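PDB 4PF1: peptidase S15/CocE/NonD from Thaumarchaeota archaeon SCGC AB-539-E09, which acts as a serine aminopeptidase with an alpha/beta hydrolase fold, probably releasing residues from the N-terminal end of peptide substrates. Local coordinates for residues G200-E205 with G239-M244; Y210-E215 with K223-S228; G254-L259 with I595-P600. One frame throughout, in Å; residues are numbered along the deposited sequence.

Contact 1: residues G200-E205 with G239-M244; sequences GAFRQE and GNAGAM
Phe202 and Gln204 close on Ala241 in a small, buried and essentially apolar contact between the turn from strand 201-202 into helix 204-215 and the first turn of helix 241-247. No hydrogen bond crosses it. The methyl of Ala241 comes to the edge of the Phe202 ring, near its plane, with CB 3.6 Å from Phe202 CE2. Setting CG of Phe202 opposite the backbone N (chi1 -175°) sends the ring forward to that methyl, while the backbone N of Gln204 lies above one face of the same ring, toward its rim. Gln204 adds its amide oxygen, OE1, which lies 3.9 Å from Ala241 CA. Both helices belong to the largely helical cap that is inserted between strands 178-184 and 287-292 of the central sheet, as in other alpha/beta hydrolases of this kind. Alanine suits position 241 because a single methyl lets the backbones close to 6.1 Å between Gln204 CA and Ala241 CA. The amide of Gln204 has its polar work outside the pair, where NE2 donates to Pro582 O in the C-terminal part of the chain. Just before Ala241, Asn240 is the N-cap of helix 241-247, and Ala243 N donates to its OD1 at 2.9 Å, nearly along the C=O axis. Gly239, the first residue beyond the preceding helix, has a positive phi at which a CB would press on the carbonyl O before it, which calls for glycine. Arg203, the N-cap residue of helix 204-215, has its guanidinium bonded to Asp195 O, Gln296 O and Tyr584 OH.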
loop_
_atom_site.group_PDB
_atom_site.type_symbol
_atom_site.label_atom_id
_atom_site.label_comp_id
_atom_site.label_asym_id
_atom_site.label_seq_id
_atom_site.Cartn_x
_atom_site.Cartn_y
_atom_site.Cartn_z
ATOM N N GLY A 200 32.895 -22.033 -4.990
ATOM C CA GLY A 200 33.537 -21.665 -6.250
ATOM C C GLY A 200 32.757 -20.764 -7.189
ATOM O O GLY A 200 33.350 -20.148 -8.080
ATOM N N ALA A 201 31.422 -20.707 -7.033
ATOM C CA ALA A 201 30.567 -19.877 -7.882
ATOM C C ALA A 201 30.628 -18.421 -7.414
ATOM O O ALA A 201 30.250 -18.123 -6.284
ATOM C CB ALA A 201 29.142 -20.397 -7.859
ATOM N N PHE A 202 31.152 -17.527 -8.274
ATOM C CA PHE A 202 31.375 -16.113 -7.958
ATOM C C PHE A 202 30.085 -15.285 -7.859
ATOM O O PHE A 202 29.296 -15.245 -8.805
ATOM C CB PHE A 202 32.323 -15.475 -8.987
ATOM C CG PHE A 202 32.716 -14.041 -8.693
ATOM C CD1 PHE A 202 33.205 -13.677 -7.439
ATOM C CD2 PHE A 202 32.638 -13.065 -9.678
ATOM C CE1 PHE A 202 33.577 -12.356 -7.171
ATOM C CE2 PHE A 202 33.028 -11.747 -9.413
ATOM C CZ PHE A 202 33.488 -11.400 -8.160
ATOM N N ARG A 203 29.927 -14.561 -6.727
ATOM C CA ARG A 203 28.804 -13.649 -6.475
ATOM C C ARG A 203 29.162 -12.244 -6.998
ATOM O O ARG A 203 29.437 -11.335 -6.212
ATOM C CB ARG A 203 28.446 -13.616 -4.973
ATOM C CG ARG A 203 27.552 -14.765 -4.544
ATOM C CD ARG A 203 27.716 -15.136 -3.077
ATOM N NE ARG A 203 27.024 -14.201 -2.184
ATOM C CZ ARG A 203 25.745 -14.305 -1.835
ATOM N NH1 ARG A 203 25.004 -15.308 -2.292
ATOM N NH2 ARG A 203 25.196 -13.403 -1.033
ATOM N N GLN A 204 29.174 -12.086 -8.337
ATOM C CA GLN A 204 29.527 -10.840 -9.033
ATOM C C GLN A 204 28.692 -9.628 -8.575
ATOM O O GLN A 204 29.244 -8.539 -8.438
ATOM C CB GLN A 204 29.424 -11.013 -10.560
ATOM C CG GLN A 204 28.119 -11.652 -11.042
ATOM C CD GLN A 204 27.971 -11.702 -12.547
ATOM O OE1 GLN A 204 28.892 -11.391 -13.310
ATOM N NE2 GLN A 204 26.793 -12.103 -13.010
ATOM N N GLU A 205 27.381 -9.820 -8.323
ATOM C CA GLU A 205 26.478 -8.744 -7.895
ATOM C C GLU A 205 26.775 -8.256 -6.474
ATOM O O GLU A 205 26.624 -7.067 -6.193
ATOM C CB GLU A 205 25.021 -9.196 -7.984
ATOM C CG GLU A 205 24.332 -8.756 -9.259
ATOM C CD GLU A 205 22.848 -8.509 -9.079
ATOM O OE1 GLU A 205 22.097 -9.497 -8.921
ATOM O OE2 GLU A 205 22.448 -7.324 -9.025
ATOM N N GLY A 239 28.944 -10.158 -20.342
ATOM C CA GLY A 239 29.431 -11.497 -20.658
ATOM C C GLY A 239 30.054 -12.204 -19.475
ATOM O O GLY A 239 29.623 -13.299 -19.105
ATOM N N ASN A 240 31.087 -11.593 -18.884
ATOM C CA ASN A 240 31.776 -12.151 -17.726
ATOM C C ASN A 240 32.004 -11.064 -16.667
ATOM O O ASN A 240 31.861 -9.878 -16.967
ATOM C CB ASN A 240 33.097 -12.831 -18.140
ATOM C CG ASN A 240 34.056 -11.967 -18.932
ATOM O OD1 ASN A 240 34.299 -10.802 -18.614
ATOM N ND2 ASN A 240 34.706 -12.562 -19.920
ATOM N N ALA A 241 32.331 -11.475 -15.426
ATOM C CA ALA A 241 32.556 -10.572 -14.289
ATOM C C ALA A 241 33.735 -9.602 -14.522
ATOM O O ALA A 241 33.702 -8.471 -14.031
ATOM C CB ALA A 241 32.792 -11.381 -13.030
ATOM N N GLY A 242 34.746 -10.055 -15.268
ATOM C CA GLY A 242 35.922 -9.258 -15.605
ATOM C C GLY A 242 35.602 -8.045 -16.457
ATOM O O GLY A 242 36.104 -6.951 -16.188
ATOM N N ALA A 243 34.741 -8.222 -17.485
ATOM C CA ALA A 243 34.334 -7.125 -18.370
ATOM C C ALA A 243 33.432 -6.131 -17.638
ATOM O O ALA A 243 33.403 -4.959 -18.002
ATOM C CB ALA A 243 33.634 -7.664 -19.604
ATOM N N MET A 244 32.699 -6.594 -16.602
ATOM C CA MET A 244 31.855 -5.714 -15.794
ATOM C C MET A 244 32.738 -4.834 -14.905
ATOM O O MET A 244 32.482 -3.635 -14.780
ATOM C CB MET A 244 30.850 -6.520 -14.952
ATOM C CG MET A 244 29.758 -5.659 -14.329
ATOM S SD MET A 244 28.538 -5.058 -15.528
ATOM C CE MET A 244 27.481 -4.147 -14.463
#

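Contact 2: residues Y210-E215 with K223-S228; sequences YAYNQE and KWWSGS
Tyr212 reaches from helix 204-215 of the cap across to the loop that leads to helix 231-238, and its ring forms a T-shaped (edge-to-face) pair with Trp224. At its root, Tyr212 CB meets the rim of the indole in plane, 3.7 Å from Trp224 CE3. Next, CG and the ring receive that edge on a face, with planes at 89° and centroids 5.7 Å apart. Further out, Tyr212 CD1 lies 3.4 Å from Trp224 N, and CE1 comes up to the carbonyl carbon of Lys223. At the tip, Tyr212 OH is bonded to two waters, one accepting from Trp225 NE1 and the other donating to Lys223 O. A phenylalanine here would keep the ring but would probably leave both waters without their common mate, cutting the link from the helix to Trp225 and Lys223. Phe23 and Pro25 of a second subunit also pack on Tyr212, placing the contact at a subunit interface. Asparagine suits the next position because its short amide reaches the loop backbone: with CG beside its own N (chi1 -68°), Asn213 OD1 accepts from Trp224 N at 2.8 Å, in the carbonyl plane and nearly straight at 171°.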
loop_
_atom_site.group_PDB
_atom_site.type_symbol
_atom_site.label_atom_id
_atom_site.label_comp_id
_atom_site.label_asym_id
_atom_site.label_seq_id
_atom_site.Cartn_x
_atom_site.Cartn_y
_atom_site.Cartn_z
ATOM N N TYR A 210 30.192 -3.620 -4.234
ATOM C CA TYR A 210 30.670 -3.480 -2.856
ATOM C C TYR A 210 32.167 -3.136 -2.811
ATOM O O TYR A 210 32.551 -2.229 -2.073
ATOM C CB TYR A 210 30.379 -4.752 -2.047
ATOM C CG TYR A 210 30.855 -4.689 -0.612
ATOM C CD1 TYR A 210 32.099 -5.200 -0.247
ATOM C CD2 TYR A 210 30.047 -4.157 0.389
ATOM C CE1 TYR A 210 32.541 -5.149 1.072
ATOM C CE2 TYR A 210 30.477 -4.110 1.715
ATOM C CZ TYR A 210 31.724 -4.610 2.051
ATOM O OH TYR A 210 32.154 -4.576 3.351
ATOM N N ALA A 211 33.010 -3.854 -3.588
ATOM C CA ALA A 211 34.448 -3.565 -3.645
ATOM C C ALA A 211 34.683 -2.152 -4.192
ATOM O O ALA A 211 35.522 -1.431 -3.669
ATOM C CB ALA A 211 35.168 -4.596 -4.506
ATOM N N TYR A 212 33.874 -1.732 -5.186
ATOM C CA TYR A 212 33.944 -0.398 -5.785
ATOM C C TYR A 212 33.620 0.680 -4.753
ATOM O O TYR A 212 34.416 1.585 -4.560
ATOM C CB TYR A 212 32.972 -0.303 -6.976
ATOM C CG TYR A 212 33.141 0.934 -7.832
ATOM C CD1 TYR A 212 32.470 2.115 -7.526
ATOM C CD2 TYR A 212 33.905 0.900 -8.995
ATOM C CE1 TYR A 212 32.591 3.247 -8.333
ATOM C CE2 TYR A 212 34.026 2.022 -9.816
ATOM C CZ TYR A 212 33.369 3.194 -9.480
ATOM O OH TYR A 212 33.491 4.303 -10.282
ATOM N N ASN A 213 32.450 0.574 -4.088
ATOM C CA ASN A 213 31.970 1.548 -3.104
ATOM C C ASN A 213 32.899 1.670 -1.894
ATOM O O ASN A 213 33.265 2.781 -1.522
ATOM C CB ASN A 213 30.539 1.190 -2.645
ATOM C CG ASN A 213 29.494 1.364 -3.719
ATOM O OD1 ASN A 213 29.659 2.138 -4.661
ATOM N ND2 ASN A 213 28.389 0.640 -3.606
ATOM N N GLN A 214 33.299 0.541 -1.302
ATOM C CA GLN A 214 34.157 0.525 -0.115
ATOM C C GLN A 214 35.643 0.800 -0.421
ATOM O O GLN A 214 36.393 1.115 0.509
ATOM C CB GLN A 214 34.041 -0.834 0.615
ATOM C CG GLN A 214 32.650 -1.140 1.192
ATOM C CD GLN A 214 32.282 -0.244 2.349
ATOM O OE1 GLN A 214 31.364 0.569 2.258
ATOM N NE2 GLN A 214 32.979 -0.384 3.466
ATOM N N GLU A 215 36.094 0.636 -1.689
ATOM C CA GLU A 215 37.533 0.775 -1.966
ATOM C C GLU A 215 37.929 1.814 -3.031
ATOM O O GLU A 215 39.133 2.031 -3.213
ATOM C CB GLU A 215 38.147 -0.574 -2.329
ATOM C CG GLU A 215 37.994 -1.607 -1.230
ATOM C CD GLU A 215 38.886 -2.816 -1.371
ATOM O OE1 GLU A 215 39.337 -3.102 -2.504
ATOM O OE2 GLU A 215 39.173 -3.454 -0.336
ATOM N N LYS A 223 30.828 6.327 -5.933
ATOM C CA LYS A 223 29.933 5.179 -5.846
ATOM C C LYS A 223 29.563 4.598 -7.212
ATOM O O LYS A 223 29.519 5.316 -8.216
ATOM C CB LYS A 223 28.676 5.528 -5.039
ATOM C CG LYS A 223 28.949 5.594 -3.540
ATOM C CD LYS A 223 27.701 5.876 -2.730
ATOM C CE LYS A 223 28.048 6.226 -1.303
ATOM N NZ LYS A 223 26.834 6.374 -0.457
ATOM N N TRP A 224 29.330 3.270 -7.230
ATOM C CA TRP A 224 28.995 2.456 -8.402
ATOM C C TRP A 224 27.887 3.096 -9.235
ATOM O O TRP A 224 26.812 3.401 -8.712
ATOM C CB TRP A 224 28.591 1.041 -7.952
ATOM C CG TRP A 224 28.218 0.105 -9.067
ATOM C CD1 TRP A 224 26.975 -0.082 -9.599
ATOM C CD2 TRP A 224 29.080 -0.837 -9.719
ATOM N NE1 TRP A 224 27.018 -1.053 -10.571
ATOM C CE2 TRP A 224 28.296 -1.542 -10.658
ATOM C CE3 TRP A 224 30.444 -1.158 -9.599
ATOM C CZ2 TRP A 224 28.831 -2.540 -11.480
ATOM C CZ3 TRP A 224 30.971 -2.156 -10.407
ATOM C CH2 TRP A 224 30.174 -2.822 -11.345
ATOM N N TRP A 225 28.164 3.326 -10.525
ATOM C CA TRP A 225 27.186 3.918 -11.429
ATOM C C TRP A 225 26.441 2.818 -12.198
ATOM O O TRP A 225 26.942 1.697 -12.321
ATOM C CB TRP A 225 27.837 4.944 -12.383
ATOM C CG TRP A 225 28.980 4.413 -13.198
ATOM C CD1 TRP A 225 30.308 4.516 -12.911
ATOM C CD2 TRP A 225 28.891 3.732 -14.459
ATOM N NE1 TRP A 225 31.055 3.921 -13.901
ATOM C CE2 TRP A 225 30.210 3.431 -14.865
ATOM C CE3 TRP A 225 27.821 3.335 -15.282
ATOM C CZ2 TRP A 225 30.491 2.756 -16.059
ATOM C CZ3 TRP A 225 28.101 2.664 -16.463
ATOM C CH2 TRP A 225 29.421 2.387 -16.845
ATOM N N SER A 226 25.237 3.142 -12.699
ATOM C CA SER A 226 24.394 2.202 -13.437
ATOM C C SER A 226 23.975 2.759 -14.797
ATOM O O SER A 226 23.792 3.967 -14.948
ATOM C CB SER A 226 23.150 1.860 -12.621
ATOM O OG SER A 226 22.354 0.883 -13.275
ATOM N N GLY A 227 23.798 1.861 -15.762
ATOM C CA GLY A 227 23.324 2.195 -17.099
ATOM C C GLY A 227 22.062 1.429 -17.448
ATOM O O GLY A 227 21.522 1.577 -18.547
ATOM N N SER A 228 21.584 0.599 -16.503
ATOM C CA SER A 228 20.416 -0.257 -16.686
ATOM C C SER A 228 19.750 -0.536 -15.343
ATOM O O SER A 228 20.447 -0.796 -14.359
ATOM C CB SER A 228 20.835 -1.569 -17.352
ATOM O OG SER A 228 19.735 -2.399 -17.687
HETATM O O HOH W 1 33.773 3.971 -12.979
HETATM O O HOH W 2 31.514 6.172 -10.070
#

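Contact 3: residues G254-L259 with I595-P600; sequences GFWKKL and IMFAPP
Met596 lies alongside Trp256, the two side chains running past each other in opposite directions, and its sulfur makes a Met-aromatic contact with the indole. SD is 4.0 Å from Trp256 CH2 and 5.1 Å from the centroid of the six-membered ring, at 73° from the ring normal, an oblique approach. The bend at chi2 of Met596 (-65°) turns the sulfur to the tryptophan, and the methyl beyond it continues to helix 254-261, where Met596 CE rests 3.7 Å from Leu259 O and also nears Leu259 CB. A flexible, polarisable thioether suits this place, since one chain meets both an indole and the backbone carbonyl of Leu259. Phe597 completes the first shell: its CE1 lies 4.2 Å from Trp256 CZ2, at the more exposed margin, while Met596 CB sits 3.8 Å above one face of its ring, toward the rim. Tryptophan can serve both neighbours because the far side of its large ring extends well beyond the helix.

Further out, Leu208 and Ala245 pack against Trp256, Leu259 touches Ser207 and Trp269, and Met596 N donates to Asn594 OD1. On the same helix, Lys258 forms a salt bridge with Asp18 of a second subunit. The helix belongs to the cap of the hydrolase, the loop to the C-terminal, galactose-binding-like beta domain; this apolar seam between catalytic and non-catalytic parts is the interdomain packing of an S15-family peptidase.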
loop_
_atom_site.group_PDB
_atom_site.type_symbol
_atom_site.label_atom_id
_atom_site.label_comp_id
_atom_site.label_asym_id
_atom_site.label_seq_id
_atom_site.Cartn_x
_atom_site.Cartn_y
_atom_site.Cartn_z
ATOM N N GLY A 254 42.063 -2.865 -5.076
ATOM C CA GLY A 254 42.781 -3.984 -4.467
ATOM C C GLY A 254 42.050 -5.302 -4.306
ATOM O O GLY A 254 42.617 -6.355 -4.620
ATOM N N PHE A 255 40.805 -5.275 -3.779
ATOM C CA PHE A 255 40.060 -6.516 -3.556
ATOM C C PHE A 255 39.654 -7.191 -4.869
ATOM O O PHE A 255 39.613 -8.420 -4.907
ATOM C CB PHE A 255 38.838 -6.315 -2.643
ATOM C CG PHE A 255 38.241 -7.614 -2.150
ATOM C CD1 PHE A 255 39.039 -8.584 -1.545
ATOM C CD2 PHE A 255 36.885 -7.880 -2.309
ATOM C CE1 PHE A 255 38.487 -9.789 -1.100
ATOM C CE2 PHE A 255 36.336 -9.087 -1.864
ATOM C CZ PHE A 255 37.141 -10.032 -1.265
ATOM N N TRP A 256 39.396 -6.411 -5.951
ATOM C CA TRP A 256 39.088 -7.000 -7.262
ATOM C C TRP A 256 40.319 -7.737 -7.807
ATOM O O TRP A 256 40.185 -8.838 -8.348
ATOM C CB TRP A 256 38.591 -5.947 -8.277
ATOM C CG TRP A 256 38.599 -6.433 -9.704
ATOM C CD1 TRP A 256 39.345 -5.937 -10.732
ATOM C CD2 TRP A 256 37.923 -7.592 -10.224
ATOM N NE1 TRP A 256 39.136 -6.678 -11.873
ATOM C CE2 TRP A 256 38.281 -7.711 -11.584
ATOM C CE3 TRP A 256 37.047 -8.543 -9.669
ATOM C CZ2 TRP A 256 37.764 -8.718 -12.410
ATOM C CZ3 TRP A 256 36.535 -9.540 -10.487
ATOM C CH2 TRP A 256 36.897 -9.624 -11.839
ATOM N N LYS A 257 41.519 -7.140 -7.627
ATOM C CA LYS A 257 42.796 -7.740 -8.031
ATOM C C LYS A 257 42.989 -9.079 -7.316
ATOM O O LYS A 257 43.412 -10.044 -7.942
ATOM C CB LYS A 257 43.971 -6.790 -7.733
ATOM C CG LYS A 257 43.935 -5.491 -8.540
ATOM C CD LYS A 257 45.059 -4.533 -8.138
ATOM C CE LYS A 257 46.293 -4.672 -9.002
ATOM N NZ LYS A 257 46.084 -4.122 -10.367
ATOM N N LYS A 258 42.595 -9.152 -6.026
ATOM C CA LYS A 258 42.650 -10.376 -5.218
ATOM C C LYS A 258 41.634 -11.421 -5.719
ATOM O O LYS A 258 41.981 -12.596 -5.835
ATOM C CB LYS A 258 42.391 -10.058 -3.735
ATOM C CG LYS A 258 43.513 -9.266 -3.065
ATOM C CD LYS A 258 43.067 -8.716 -1.719
ATOM C CE LYS A 258 44.141 -7.887 -1.059
ATOM N NZ LYS A 258 43.629 -7.190 0.151
ATOM N N LEU A 259 40.383 -10.987 -6.024
ATOM C CA LEU A 259 39.316 -11.874 -6.517
ATOM C C LEU A 259 39.683 -12.489 -7.876
ATOM O O LEU A 259 39.509 -13.695 -8.068
ATOM C CB LEU A 259 37.969 -11.120 -6.631
ATOM C CG LEU A 259 37.266 -10.736 -5.321
ATOM C CD1 LEU A 259 36.206 -9.669 -5.567
ATOM C CD2 LEU A 259 36.638 -11.951 -4.644
ATOM N N ILE A 595 37.093 -18.252 -15.185
ATOM C CA ILE A 595 35.735 -17.883 -15.612
ATOM C C ILE A 595 35.532 -16.345 -15.536
ATOM O O ILE A 595 34.700 -15.809 -16.280
ATOM C CB ILE A 595 34.654 -18.696 -14.832
ATOM C CG1 ILE A 595 34.768 -20.206 -15.184
ATOM C CG2 ILE A 595 33.221 -18.173 -15.099
ATOM C CD1 ILE A 595 33.982 -21.156 -14.292
ATOM N N MET A 596 36.362 -15.633 -14.730
ATOM C CA MET A 596 36.326 -14.161 -14.631
ATOM C C MET A 596 36.500 -13.498 -16.005
ATOM O O MET A 596 35.864 -12.480 -16.279
ATOM C CB MET A 596 37.426 -13.631 -13.680
ATOM C CG MET A 596 37.279 -14.078 -12.235
ATOM S SD MET A 596 35.808 -13.445 -11.394
ATOM C CE MET A 596 36.241 -13.831 -9.704
ATOM N N PHE A 597 37.366 -14.083 -16.861
ATOM C CA PHE A 597 37.704 -13.551 -18.180
ATOM C C PHE A 597 37.383 -14.556 -19.310
ATOM O O PHE A 597 38.026 -14.520 -20.366
ATOM C CB PHE A 597 39.202 -13.161 -18.221
ATOM C CG PHE A 597 39.683 -12.395 -17.006
ATOM C CD1 PHE A 597 39.391 -11.044 -16.855
ATOM C CD2 PHE A 597 40.426 -13.027 -16.016
ATOM C CE1 PHE A 597 39.827 -10.341 -15.728
ATOM C CE2 PHE A 597 40.865 -12.322 -14.892
ATOM C CZ PHE A 597 40.562 -10.984 -14.755
ATOM N N ALA A 598 36.360 -15.422 -19.106
ATOM C CA ALA A 598 35.954 -16.418 -20.106
ATOM C C ALA A 598 35.521 -15.739 -21.429
ATOM O O ALA A 598 34.710 -14.810 -21.402
ATOM C CB ALA A 598 34.828 -17.279 -19.560
ATOM N N PRO A 599 36.101 -16.146 -22.589
ATOM C CA PRO A 599 35.736 -15.487 -23.860
ATOM C C PRO A 599 34.307 -15.840 -24.312
ATOM O O PRO A 599 33.787 -16.871 -23.890
ATOM C CB PRO A 599 36.796 -15.999 -24.842
ATOM C CG PRO A 599 37.233 -17.299 -24.288
ATOM C CD PRO A 599 37.106 -17.212 -22.794
ATOM N N PRO A 600 33.641 -15.007 -25.159
ATOM C CA PRO A 600 32.250 -15.317 -25.553
ATOM C C PRO A 600 32.066 -16.678 -26.246
ATOM O O PRO A 600 31.020 -17.302 -26.065
ATOM C CB PRO A 600 31.875 -14.164 -26.498
ATOM C CG PRO A 600 33.174 -13.545 -26.904
ATOM C CD PRO A 600 34.084 -13.718 -25.731
#

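Contacts 1 and 3 are close neighbours, their centres about 7 Å apart, and polar bonds probably join them: Asn240 ND2 lies 2.7 Å from Ala598 O, and Gly242 N 2.9 Å from Met596 O. Contact 2, about 14 Å from contact 1 and 16 Å from contact 3 between centres, shares helix 204-215 with contact 1, and Met244 CE packs 3.6 Å from Trp224 CZ2. Glu215 OE1 probably accepts from Phe255 N at 2.9 Å, tying contact 2 to contact 3. The probable catalytic triad, Ser161, His328 and Asp295, lies outside all six segments; Arg203 of contact 1 bonds to Gln296 O, next in sequence to Asp295.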